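Local coordinates for protein putative hexose oxidase (Nonomuraea sp. ATCC 39727, PDB 5AWV) that probably oxidises a sugar of teicoplanin-type glycopeptide antibiotics, using a covalently bound FAD, at residues Q68-A73 / F221-K226; E76-G81 / D510-F515; A265-L270 / L295-E300. One frame throughout, in Å; residues are numbered along the deposited sequence.

Interaction 1 (Q68-A73 / F221-K226); sequences QQVADA and FGVVTK. With FAD (flavin-adenine dinucleotide), chain M.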
loop_
_atom_site.group_PDB
_atom_site.type_symbol
_atom_site.label_atom_id
_atom_site.label_comp_id
_atom_site.label_asym_id
_atom_site.label_seq_id
_atom_site.Cartn_x
_atom_site.Cartn_y
_atom_site.Cartn_z
ATOM N N GLN A 68 1.092 17.920 -15.218
ATOM C CA GLN A 68 1.404 19.370 -15.204
ATOM C C GLN A 68 0.855 20.060 -13.988
ATOM O O GLN A 68 1.467 20.919 -13.398
ATOM C CB GLN A 68 0.915 20.097 -16.486
ATOM C CG GLN A 68 1.244 21.613 -16.509
ATOM C CD GLN A 68 2.768 21.848 -16.485
ATOM O OE1 GLN A 68 3.301 22.612 -15.641
ATOM N NE2 GLN A 68 3.481 21.111 -17.337
ATOM N N GLN A 69 -0.373 19.769 -13.631
ATOM C CA GLN A 69 -0.895 20.301 -12.439
ATOM C C GLN A 69 -0.126 19.908 -11.189
ATOM O O GLN A 69 -0.006 20.721 -10.241
ATOM C CB GLN A 69 -2.331 19.832 -12.244
ATOM C CG GLN A 69 -3.342 20.558 -13.137
ATOM C CD GLN A 69 -4.736 19.915 -13.008
ATOM O OE1 GLN A 69 -5.202 19.664 -11.921
ATOM N NE2 GLN A 69 -5.355 19.643 -14.101
ATOM N N VAL A 70 0.359 18.658 -11.131
ATOM C CA VAL A 70 1.228 18.285 -9.988
ATOM C C VAL A 70 2.473 19.182 -9.973
ATOM O O VAL A 70 2.865 19.714 -8.906
ATOM C CB VAL A 70 1.673 16.779 -10.053
ATOM C CG1 VAL A 70 2.649 16.420 -8.945
ATOM C CG2 VAL A 70 0.459 15.870 -9.976
ATOM N N ALA A 71 3.150 19.246 -11.108
ATOM C CA ALA A 71 4.363 20.095 -11.209
ATOM C C ALA A 71 4.097 21.522 -10.743
ATOM O O ALA A 71 4.860 22.057 -9.906
ATOM C CB ALA A 71 4.900 20.091 -12.573
ATOM N N ASP A 72 2.982 22.113 -11.158
ATOM C CA ASP A 72 2.603 23.481 -10.641
ATOM C C ASP A 72 2.344 23.523 -9.145
ATOM O O ASP A 72 2.694 24.504 -8.425
ATOM C CB ASP A 72 1.387 24.112 -11.370
ATOM C CG ASP A 72 1.545 24.131 -12.904
ATOM O OD1 ASP A 72 2.700 24.289 -13.384
ATOM O OD2 ASP A 72 0.511 23.982 -13.634
ATOM N N ALA A 73 1.681 22.483 -8.635
ATOM C CA ALA A 73 1.347 22.438 -7.215
ATOM C C ALA A 73 2.630 22.263 -6.383
ATOM O O ALA A 73 2.785 22.942 -5.414
ATOM C CB ALA A 73 0.350 21.327 -6.923
ATOM N N PHE A 221 11.280 11.098 -2.761
ATOM C CA PHE A 221 12.001 11.537 -3.954
ATOM C C PHE A 221 11.276 12.638 -4.726
ATOM O O PHE A 221 11.928 13.406 -5.460
ATOM C CB PHE A 221 12.358 10.377 -4.832
ATOM C CG PHE A 221 13.104 9.294 -4.100
ATOM C CD1 PHE A 221 14.395 9.517 -3.672
ATOM C CD2 PHE A 221 12.486 8.099 -3.752
ATOM C CE1 PHE A 221 15.059 8.565 -2.972
ATOM C CE2 PHE A 221 13.128 7.178 -2.970
ATOM C CZ PHE A 221 14.440 7.386 -2.605
ATOM N N GLY A 222 9.965 12.772 -4.540
ATOM C CA GLY A 222 9.151 13.522 -5.487
ATOM C C GLY A 222 7.776 12.875 -5.572
ATOM O O GLY A 222 7.494 11.932 -4.812
ATOM N N VAL A 223 6.936 13.395 -6.459
ATOM C CA VAL A 223 5.559 12.927 -6.598
ATOM C C VAL A 223 5.484 11.957 -7.769
ATOM O O VAL A 223 5.667 12.351 -8.896
ATOM C CB VAL A 223 4.631 14.072 -6.832
ATOM C CG1 VAL A 223 3.152 13.590 -6.853
ATOM C CG2 VAL A 223 4.878 15.133 -5.804
ATOM N N VAL A 224 5.176 10.689 -7.509
ATOM C CA VAL A 224 4.938 9.770 -8.593
ATOM C C VAL A 224 3.600 10.133 -9.174
ATOM O O VAL A 224 2.608 10.143 -8.447
ATOM C CB VAL A 224 4.864 8.315 -8.118
ATOM C CG1 VAL A 224 4.523 7.372 -9.299
ATOM C CG2 VAL A 224 6.154 7.937 -7.461
ATOM N N THR A 225 3.551 10.358 -10.497
ATOM C CA THR A 225 2.302 10.655 -11.182
ATOM C C THR A 225 1.828 9.540 -12.073
ATOM O O THR A 225 0.640 9.528 -12.416
ATOM C CB THR A 225 2.476 11.964 -12.045
ATOM O OG1 THR A 225 3.570 11.789 -12.935
ATOM C CG2 THR A 225 2.795 13.081 -11.147
ATOM N N LYS A 226 2.712 8.613 -12.452
ATOM C CA LYS A 226 2.366 7.398 -13.184
ATOM C C LYS A 226 3.330 6.235 -12.806
ATOM O O LYS A 226 4.562 6.450 -12.639
ATOM C CB LYS A 226 2.480 7.534 -14.746
ATOM C CG LYS A 226 1.776 8.790 -15.326
ATOM C CD LYS A 226 1.827 8.792 -16.846
ATOM C CE LYS A 226 1.012 9.870 -17.573
ATOM N NZ LYS A 226 0.918 11.128 -16.808
HETATM P PA FAD M . -0.825 7.412 1.670
HETATM O O1A FAD M . -1.091 7.581 3.152
HETATM O O2A FAD M . -1.593 8.154 0.678
HETATM O O5B FAD M . 0.717 7.595 1.369
HETATM C C5B FAD M . 1.776 6.916 2.127
HETATM C C4B FAD M . 3.073 7.641 1.953
HETATM O O4B FAD M . 3.524 7.681 0.594
HETATM C C3B FAD M . 3.103 9.103 2.427
HETATM O O3B FAD M . 4.401 9.552 2.886
HETATM C C2B FAD M . 2.702 9.772 1.149
HETATM O O2B FAD M . 3.043 11.118 1.183
HETATM C C1B FAD M . 3.423 8.989 0.103
HETATM N N9A FAD M . 2.754 9.071 -1.175
HETATM C C8A FAD M . 1.486 8.802 -1.509
HETATM N N7A FAD M . 1.276 8.927 -2.838
HETATM C C5A FAD M . 2.434 9.265 -3.389
HETATM C C6A FAD M . 2.886 9.623 -4.750
HETATM N N6A FAD M . 1.992 9.600 -5.734
HETATM N N1A FAD M . 4.210 9.923 -4.906
HETATM C C2A FAD M . 5.075 9.956 -3.850
HETATM N N3A FAD M . 4.725 9.682 -2.563
HETATM C C4A FAD M . 3.417 9.389 -2.312
HETATM N N1 FAD M . 0.828 -3.282 2.474
HETATM C C2 FAD M . 1.179 -4.449 1.854
HETATM O O2 FAD M . 2.255 -4.500 1.217
HETATM N N3 FAD M . 0.397 -5.540 1.876
HETATM C C4 FAD M . -0.847 -5.518 2.398
HETATM O O4 FAD M . -1.585 -6.528 2.372
HETATM C C4X FAD M . -1.314 -4.287 3.049
HETATM N N5 FAD M . -2.568 -4.176 3.614
HETATM C C5X FAD M . -3.042 -3.002 4.134
HETATM C C6 FAD M . -4.364 -2.960 4.624
HETATM C C7 FAD M . -4.735 -1.733 5.237
HETATM C C7M FAD M . -6.158 -1.619 5.840
HETATM C C8 FAD M . -3.833 -0.515 5.284
HETATM C C8M FAD M . -4.355 0.842 5.694
HETATM C C9 FAD M . -2.548 -0.622 4.710
HETATM C C9A FAD M . -2.120 -1.803 4.177
HETATM N N10 FAD M . -0.826 -1.962 3.613
HETATM C C10 FAD M . -0.405 -3.144 3.026
HETATM C "C1'" FAD M . 0.164 -0.836 3.656
HETATM C "C2'" FAD M . 0.185 -0.028 2.414
HETATM O "O2'" FAD M . 0.949 -0.763 1.477
HETATM C "C3'" FAD M . 0.916 1.205 2.793
HETATM O "O3'" FAD M . 0.160 1.785 3.858
HETATM C "C4'" FAD M . 0.999 2.177 1.584
HETATM O "O4'" FAD M . 2.087 3.068 1.844
HETATM C "C5'" FAD M . -0.284 2.965 1.508
HETATM O "O5'" FAD M . -0.297 3.786 0.324
HETATM P P FAD M . -1.398 4.896 0.184
HETATM O O1P FAD M . -1.287 5.539 -1.111
HETATM O O2P FAD M . -2.778 4.402 0.516
HETATM O O3P FAD M . -1.016 5.805 1.446
#

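Interaction 2 (E76-G81 / D510-F515); sequences ETVRTG and DPRNHF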
loop_
_atom_site.group_PDB
_atom_site.type_symbol
_atom_site.label_atom_id
_atom_site.label_comp_id
_atom_site.label_asym_id
_atom_site.label_seq_id
_atom_site.Cartn_x
_atom_site.Cartn_y
_atom_site.Cartn_z
ATOM N N GLU A 76 4.574 25.674 -6.479
ATOM C CA GLU A 76 3.952 26.545 -5.530
ATOM C C GLU A 76 4.350 26.377 -4.057
ATOM O O GLU A 76 4.538 27.383 -3.335
ATOM C CB GLU A 76 2.427 26.502 -5.676
ATOM C CG GLU A 76 1.783 27.550 -4.782
ATOM C CD GLU A 76 0.304 27.795 -5.050
ATOM O OE1 GLU A 76 -0.308 28.385 -4.132
ATOM O OE2 GLU A 76 -0.240 27.392 -6.126
ATOM N N THR A 77 4.483 25.130 -3.594
ATOM C CA THR A 77 4.897 24.904 -2.239
ATOM C C THR A 77 6.401 25.274 -2.128
ATOM O O THR A 77 6.824 25.651 -1.092
ATOM C CB THR A 77 4.696 23.426 -1.803
ATOM O OG1 THR A 77 5.528 22.574 -2.613
ATOM C CG2 THR A 77 3.217 22.996 -1.977
ATOM N N VAL A 78 7.184 25.062 -3.167
ATOM C CA VAL A 78 8.615 25.433 -3.066
ATOM C C VAL A 78 8.749 26.963 -2.935
ATOM O O VAL A 78 9.463 27.470 -2.079
ATOM C CB VAL A 78 9.395 25.003 -4.266
ATOM C CG1 VAL A 78 10.895 25.335 -4.060
ATOM C CG2 VAL A 78 9.298 23.526 -4.459
ATOM N N ARG A 79 7.968 27.664 -3.728
ATOM C CA ARG A 79 7.998 29.120 -3.818
ATOM C C ARG A 79 7.478 29.755 -2.503
ATOM O O ARG A 79 8.108 30.678 -2.004
ATOM C CB ARG A 79 7.316 29.584 -5.141
ATOM C CG ARG A 79 6.912 31.042 -5.248
ATOM C CD ARG A 79 5.549 31.381 -4.613
ATOM N NE ARG A 79 4.525 31.909 -5.545
ATOM C CZ ARG A 79 3.371 32.499 -5.190
ATOM N NH1 ARG A 79 3.018 32.655 -3.913
ATOM N NH2 ARG A 79 2.541 32.935 -6.137
ATOM N N THR A 80 6.410 29.241 -1.896
ATOM C CA THR A 80 5.913 29.735 -0.591
ATOM C C THR A 80 6.608 29.129 0.617
ATOM O O THR A 80 6.330 29.512 1.771
ATOM C CB THR A 80 4.397 29.466 -0.405
ATOM O OG1 THR A 80 4.116 28.052 -0.598
ATOM C CG2 THR A 80 3.607 30.244 -1.381
ATOM N N GLY A 81 7.515 28.173 0.388
ATOM C CA GLY A 81 8.126 27.442 1.490
ATOM C C GLY A 81 7.110 26.752 2.404
ATOM O O GLY A 81 7.287 26.738 3.625
ATOM N N ASP A 510 16.338 15.066 -5.012
ATOM C CA ASP A 510 15.662 16.020 -4.088
ATOM C C ASP A 510 16.730 16.736 -3.218
ATOM O O ASP A 510 16.722 16.665 -1.943
ATOM C CB ASP A 510 14.589 15.334 -3.165
ATOM C CG ASP A 510 13.866 16.293 -2.282
ATOM O OD1 ASP A 510 13.785 17.505 -2.590
ATOM O OD2 ASP A 510 13.307 15.911 -1.216
ATOM N N PRO A 511 17.661 17.454 -3.885
ATOM C CA PRO A 511 18.767 18.100 -3.135
ATOM C C PRO A 511 18.310 19.095 -2.106
ATOM O O PRO A 511 18.985 19.264 -1.128
ATOM C CB PRO A 511 19.630 18.735 -4.244
ATOM C CG PRO A 511 18.637 19.011 -5.340
ATOM C CD PRO A 511 17.769 17.759 -5.330
ATOM N N ARG A 512 17.127 19.650 -2.221
ATOM C CA ARG A 512 16.650 20.552 -1.189
ATOM C C ARG A 512 15.896 19.896 -0.051
ATOM O O ARG A 512 15.489 20.597 0.907
ATOM C CB ARG A 512 15.759 21.666 -1.753
ATOM C CG ARG A 512 16.462 22.507 -2.800
ATOM C CD ARG A 512 15.472 23.121 -3.780
ATOM N NE ARG A 512 14.749 24.147 -3.089
ATOM C CZ ARG A 512 15.001 25.457 -3.127
ATOM N NH1 ARG A 512 15.975 25.974 -3.860
ATOM N NH2 ARG A 512 14.241 26.248 -2.425
ATOM N N ASN A 513 15.718 18.579 -0.101
ATOM C CA ASN A 513 14.965 17.915 0.929
ATOM C C ASN A 513 13.563 18.510 1.085
ATOM O O ASN A 513 13.058 18.775 2.170
ATOM C CB ASN A 513 15.748 17.889 2.251
ATOM C CG ASN A 513 15.198 16.856 3.242
ATOM O OD1 ASN A 513 15.169 17.069 4.456
ATOM N ND2 ASN A 513 14.699 15.818 2.716
ATOM N N HIS A 514 12.915 18.756 -0.038
ATOM C CA HIS A 514 11.549 19.285 0.021
ATOM C C HIS A 514 10.543 18.171 0.313
ATOM O O HIS A 514 9.477 18.475 0.797
ATOM C CB HIS A 514 11.212 19.955 -1.280
ATOM C CG HIS A 514 9.954 20.737 -1.251
ATOM N ND1 HIS A 514 9.787 21.855 -0.459
ATOM C CD2 HIS A 514 8.781 20.546 -1.903
ATOM C CE1 HIS A 514 8.559 22.313 -0.617
ATOM N NE2 HIS A 514 7.930 21.543 -1.486
ATOM N N PHE A 515 10.887 16.924 0.002
ATOM C CA PHE A 515 10.012 15.765 0.320
ATOM C C PHE A 515 10.562 15.063 1.544
ATOM O O PHE A 515 11.603 14.463 1.478
ATOM C CB PHE A 515 9.904 14.876 -0.885
ATOM C CG PHE A 515 9.301 15.582 -2.030
ATOM C CD1 PHE A 515 7.921 15.733 -2.087
ATOM C CD2 PHE A 515 10.094 16.227 -2.997
ATOM C CE1 PHE A 515 7.328 16.454 -3.100
ATOM C CE2 PHE A 515 9.470 16.954 -4.030
ATOM C CZ PHE A 515 8.085 17.033 -4.078
#

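Interaction 3 (A265-L270 / L295-E300); sequences AAFSRL and LMIGNE. With T55 (8-methylnonanoic acid), chain B.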
loop_
_atom_site.group_PDB
_atom_site.type_symbol
_atom_site.label_atom_id
_atom_site.label_comp_id
_atom_site.label_asym_id
_atom_site.label_seq_id
_atom_site.Cartn_x
_atom_site.Cartn_y
_atom_site.Cartn_z
ATOM N N ALA A 265 2.035 -24.706 26.615
ATOM C CA ALA A 265 2.625 -25.705 25.762
ATOM C C ALA A 265 2.063 -25.902 24.341
ATOM O O ALA A 265 2.829 -26.076 23.365
ATOM C CB ALA A 265 2.717 -27.089 26.489
ATOM N N ALA A 266 0.757 -25.927 24.245
ATOM C CA ALA A 266 0.076 -26.055 23.004
ATOM C C ALA A 266 0.334 -24.799 22.105
ATOM O O ALA A 266 0.484 -24.936 20.919
ATOM C CB ALA A 266 -1.414 -26.194 23.233
ATOM N N PHE A 267 0.305 -23.640 22.713
ATOM C CA PHE A 267 0.622 -22.385 22.033
ATOM C C PHE A 267 2.004 -22.427 21.448
ATOM O O PHE A 267 2.185 -22.121 20.282
ATOM C CB PHE A 267 0.501 -21.203 22.966
ATOM C CG PHE A 267 0.695 -19.874 22.276
ATOM C CD1 PHE A 267 -0.369 -19.236 21.676
ATOM C CD2 PHE A 267 1.949 -19.290 22.225
ATOM C CE1 PHE A 267 -0.188 -18.002 21.027
ATOM C CE2 PHE A 267 2.126 -18.072 21.603
ATOM C CZ PHE A 267 1.048 -17.414 21.012
ATOM N N SER A 268 2.992 -22.737 22.265
ATOM C CA SER A 268 4.320 -22.955 21.767
ATOM C C SER A 268 4.459 -24.002 20.656
ATOM O O SER A 268 5.119 -23.734 19.630
ATOM C CB SER A 268 5.308 -23.212 22.901
ATOM O OG SER A 268 6.631 -23.143 22.343
ATOM N N ARG A 269 3.841 -25.164 20.817
ATOM C CA ARG A 269 3.829 -26.138 19.746
ATOM C C ARG A 269 3.273 -25.587 18.399
ATOM O O ARG A 269 3.835 -25.833 17.323
ATOM C CB ARG A 269 3.052 -27.386 20.184
ATOM C CG ARG A 269 3.068 -28.496 19.181
ATOM C CD ARG A 269 4.467 -29.070 19.002
ATOM N NE ARG A 269 4.434 -30.064 17.950
ATOM C CZ ARG A 269 3.924 -31.286 18.097
ATOM N NH1 ARG A 269 3.361 -31.701 19.250
ATOM N NH2 ARG A 269 3.966 -32.123 17.075
ATOM N N LEU A 270 2.185 -24.894 18.457
ATOM C CA LEU A 270 1.571 -24.263 17.288
ATOM C C LEU A 270 2.564 -23.313 16.519
ATOM O O LEU A 270 2.732 -23.426 15.322
ATOM C CB LEU A 270 0.322 -23.461 17.708
ATOM C CG LEU A 270 -0.367 -22.608 16.621
ATOM C CD1 LEU A 270 -0.884 -23.447 15.484
ATOM C CD2 LEU A 270 -1.524 -21.876 17.196
ATOM N N LEU A 295 -1.227 -16.496 10.103
ATOM C CA LEU A 295 -1.570 -16.882 11.448
ATOM C C LEU A 295 -1.845 -15.665 12.263
ATOM O O LEU A 295 -0.976 -14.901 12.541
ATOM C CB LEU A 295 -0.512 -17.824 12.030
ATOM C CG LEU A 295 -0.734 -18.320 13.494
ATOM C CD1 LEU A 295 -2.051 -19.100 13.665
ATOM C CD2 LEU A 295 0.420 -19.119 13.997
ATOM N N MET A 296 -3.099 -15.493 12.662
ATOM C CA MET A 296 -3.536 -14.295 13.318
ATOM C C MET A 296 -3.792 -14.648 14.787
ATOM O O MET A 296 -4.684 -15.436 15.060
ATOM C CB MET A 296 -4.753 -13.776 12.658
ATOM C CG MET A 296 -4.555 -13.427 11.135
ATOM S SD MET A 296 -6.114 -13.354 10.227
ATOM C CE MET A 296 -6.543 -11.722 10.737
ATOM N N ILE A 297 -2.954 -14.127 15.665
ATOM C CA ILE A 297 -2.941 -14.464 17.062
ATOM C C ILE A 297 -3.483 -13.211 17.743
ATOM O O ILE A 297 -2.732 -12.361 18.218
ATOM C CB ILE A 297 -1.575 -14.845 17.575
ATOM C CG1 ILE A 297 -0.904 -15.903 16.707
ATOM C CG2 ILE A 297 -1.659 -15.328 19.022
ATOM C CD1 ILE A 297 0.557 -16.018 16.979
ATOM N N GLY A 298 -4.809 -13.148 17.814
ATOM C CA GLY A 298 -5.519 -11.983 18.289
ATOM C C GLY A 298 -6.521 -12.327 19.383
ATOM O O GLY A 298 -6.887 -13.492 19.544
ATOM N N ASN A 299 -6.904 -11.314 20.173
ATOM C CA ASN A 299 -8.125 -11.463 21.011
ATOM C C ASN A 299 -9.391 -11.334 20.157
ATOM O O ASN A 299 -9.397 -10.779 19.015
ATOM C CB ASN A 299 -8.137 -10.546 22.263
ATOM C CG ASN A 299 -8.237 -9.065 21.902
ATOM O OD1 ASN A 299 -7.546 -8.591 21.012
ATOM N ND2 ASN A 299 -9.139 -8.356 22.533
ATOM N N GLU A 300 -10.464 -11.910 20.696
ATOM C CA GLU A 300 -11.809 -11.906 20.044
ATOM C C GLU A 300 -12.516 -10.588 20.334
ATOM O O GLU A 300 -12.627 -10.194 21.487
ATOM C CB GLU A 300 -12.731 -12.998 20.599
ATOM C CG GLU A 300 -12.083 -14.319 20.984
ATOM C CD GLU A 300 -12.277 -15.386 19.932
ATOM O OE1 GLU A 300 -13.457 -15.685 19.603
ATOM O OE2 GLU A 300 -11.245 -15.926 19.462
HETATM C CAD T55 B . 5.263 -25.841 25.550
HETATM C CAE T55 B . 6.447 -26.462 26.171
HETATM C CAG T55 B . 6.835 -27.439 25.069
HETATM C CAH T55 B . 5.880 -28.653 24.836
HETATM C CAI T55 B . 6.341 -29.659 23.803
HETATM C CAJ T55 B . 5.424 -30.840 23.456
HETATM C CAK T55 B . 6.163 -31.690 22.439
HETATM C CAL T55 B . 5.663 -33.050 21.966
HETATM C CAF T55 B . 7.217 -25.192 26.623
HETATM C C T55 B . 6.744 -33.739 21.121
HETATM O O T55 B . 7.907 -33.414 21.176
#

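Interaction 1 (Q68-A73 / F221-K226)
V70 of helix 67-80 and V223 of strand 223-229 reach toward each other tip to tip, and their methyl groups show how a flavoprotein can back its cofactor with purely apolar packing. V70 CG1 lies 3.6 Å from V223 CG1. The second branch of V70 serves a different neighbour: V70 CG2 passes alongside T225 CG2 at 3.8 Å, the two side chains running in opposite directions. Because CG1 of V70 is anti to its own nitrogen (chi1 176°), the valine forks over the strand and straddles two residues on one strand face. The hydroxyl of T225 bonds to the E183 side chain, and T225 and K226 both pair with E183 of strand 179-187, a classic beta bulge.

The cofactor is held by main-chain atoms at the strand's edge. V224 N donates to FAD N1A at 2.9 Å. In return FAD N6A donates to V224 O at 2.8 Å, in a nearly straight bond. This paired donor and acceptor reads the adenine edge much as a base-pairing partner would. The chemistry implies a division of labour: methyl groups join helix to sheet, while main-chain polar atoms recognise the adenine.

Interaction 2 (E76-G81 / D510-F515)
H514 meets helix 67-80 through both its ring edge and one ring face, a compact example of an imidazole used in two ways. The contact ties the end of that helix, in the FAD-binding domain, to the turn after helix 499-509, in the berberine-like region; V84 of strand 84-87 touches T77, H514 and F515.

The polar contact is at the edge. H514 carries CG anti to its backbone N (chi1 -169°), which extends the ring toward T77. H514 NE2 donates to T77 OG1 at 2.8 Å, with the oxygen 14° out of the ring plane. The threonine hydroxyl is also hydrogen-bonded to V74 O, and H514 ND1, the other ring nitrogen, bonds to a citrate probably taken up from the crystallisation liquor.

Apolar contact uses the face. V78 CG2 sits 4.0 Å from the centroid of the H514 ring and only 15° off its normal, a CH-pi interaction. The other methyl, V78 CG1, is 3.8 Å from R512 NH2, whose guanidinium it meets obliquely; R512 NH1 bonds to K189 O.

D510 begins a type I turn through N513, and its carboxylate takes H514 N on OD1 and F515 N on OD2, both on the syn side; OD2 also makes a salt bridge with K506.

A hydrogen on NE2 is consistent with the edge bond, which together with the valine over the face probably fixes the ring's rotation.

Interaction 3 (A265-L270 / L295-E300)
Edge-on contact between F267 and I297 is the striking feature here: the methyl CG2 of the isoleucine lies near the plane of the phenyl ring, at its rim, instead of over a face. F267 CE1 is 3.7 Å from I297 CG2, and F267 CZ follows at 4.0 Å. The two side chains come from opposite directions. With its CG anti to the backbone N (chi1 -175°), the phenylalanine sends its ring across to the strand although its CB leaves the helix to one side. Y384 meets the same ring with planes at about 50°.

A turn farther along the helix, L270 and L295 face each other more loosely, L270 CG standing 4.4 Å from L295 CD2. The two pairs form part of the layer between helix 264-280 and an antiparallel seven-stranded sheet, in which I297 and L295, two residues apart, point to the same helix-facing side. Such a helix-backed antiparallel sheet is consistent with the substrate-binding domain of this flavoprotein family. F309 of the neighbouring strand touches both F267 and L270, extending the apolar layer along the sheet.

Another side of the helix meets the acyl chain of the antibiotic. R269 NH1 lies 3.8 Å from T55 CAL, the guanidinium turned obliquely to that carbon. R269 NH2 makes a salt bridge with D335.

Followed from the N terminus, the chain illustrates how distant segments come together around two separate regions. Helix 67-80 opens both interaction 1 and interaction 2. Interaction 1 closes first, when strand 223-229 returns beside the helix. The chain then begins the seven-stranded sheet, and interaction 3 closes early in it, completing a short loop between helix 264-280 and strand 291-298 that lies wholly within the span interaction 2 closes near the C terminus. Interactions 1 and 2 cross, and they touch: F515 packs on G222 and V223, so the FAD-binding sheet, its helix and the C-terminal segment are joined. Interaction 3 lies on the opposite side of the chain's centre, its centre about 46 Å from that of interaction 1.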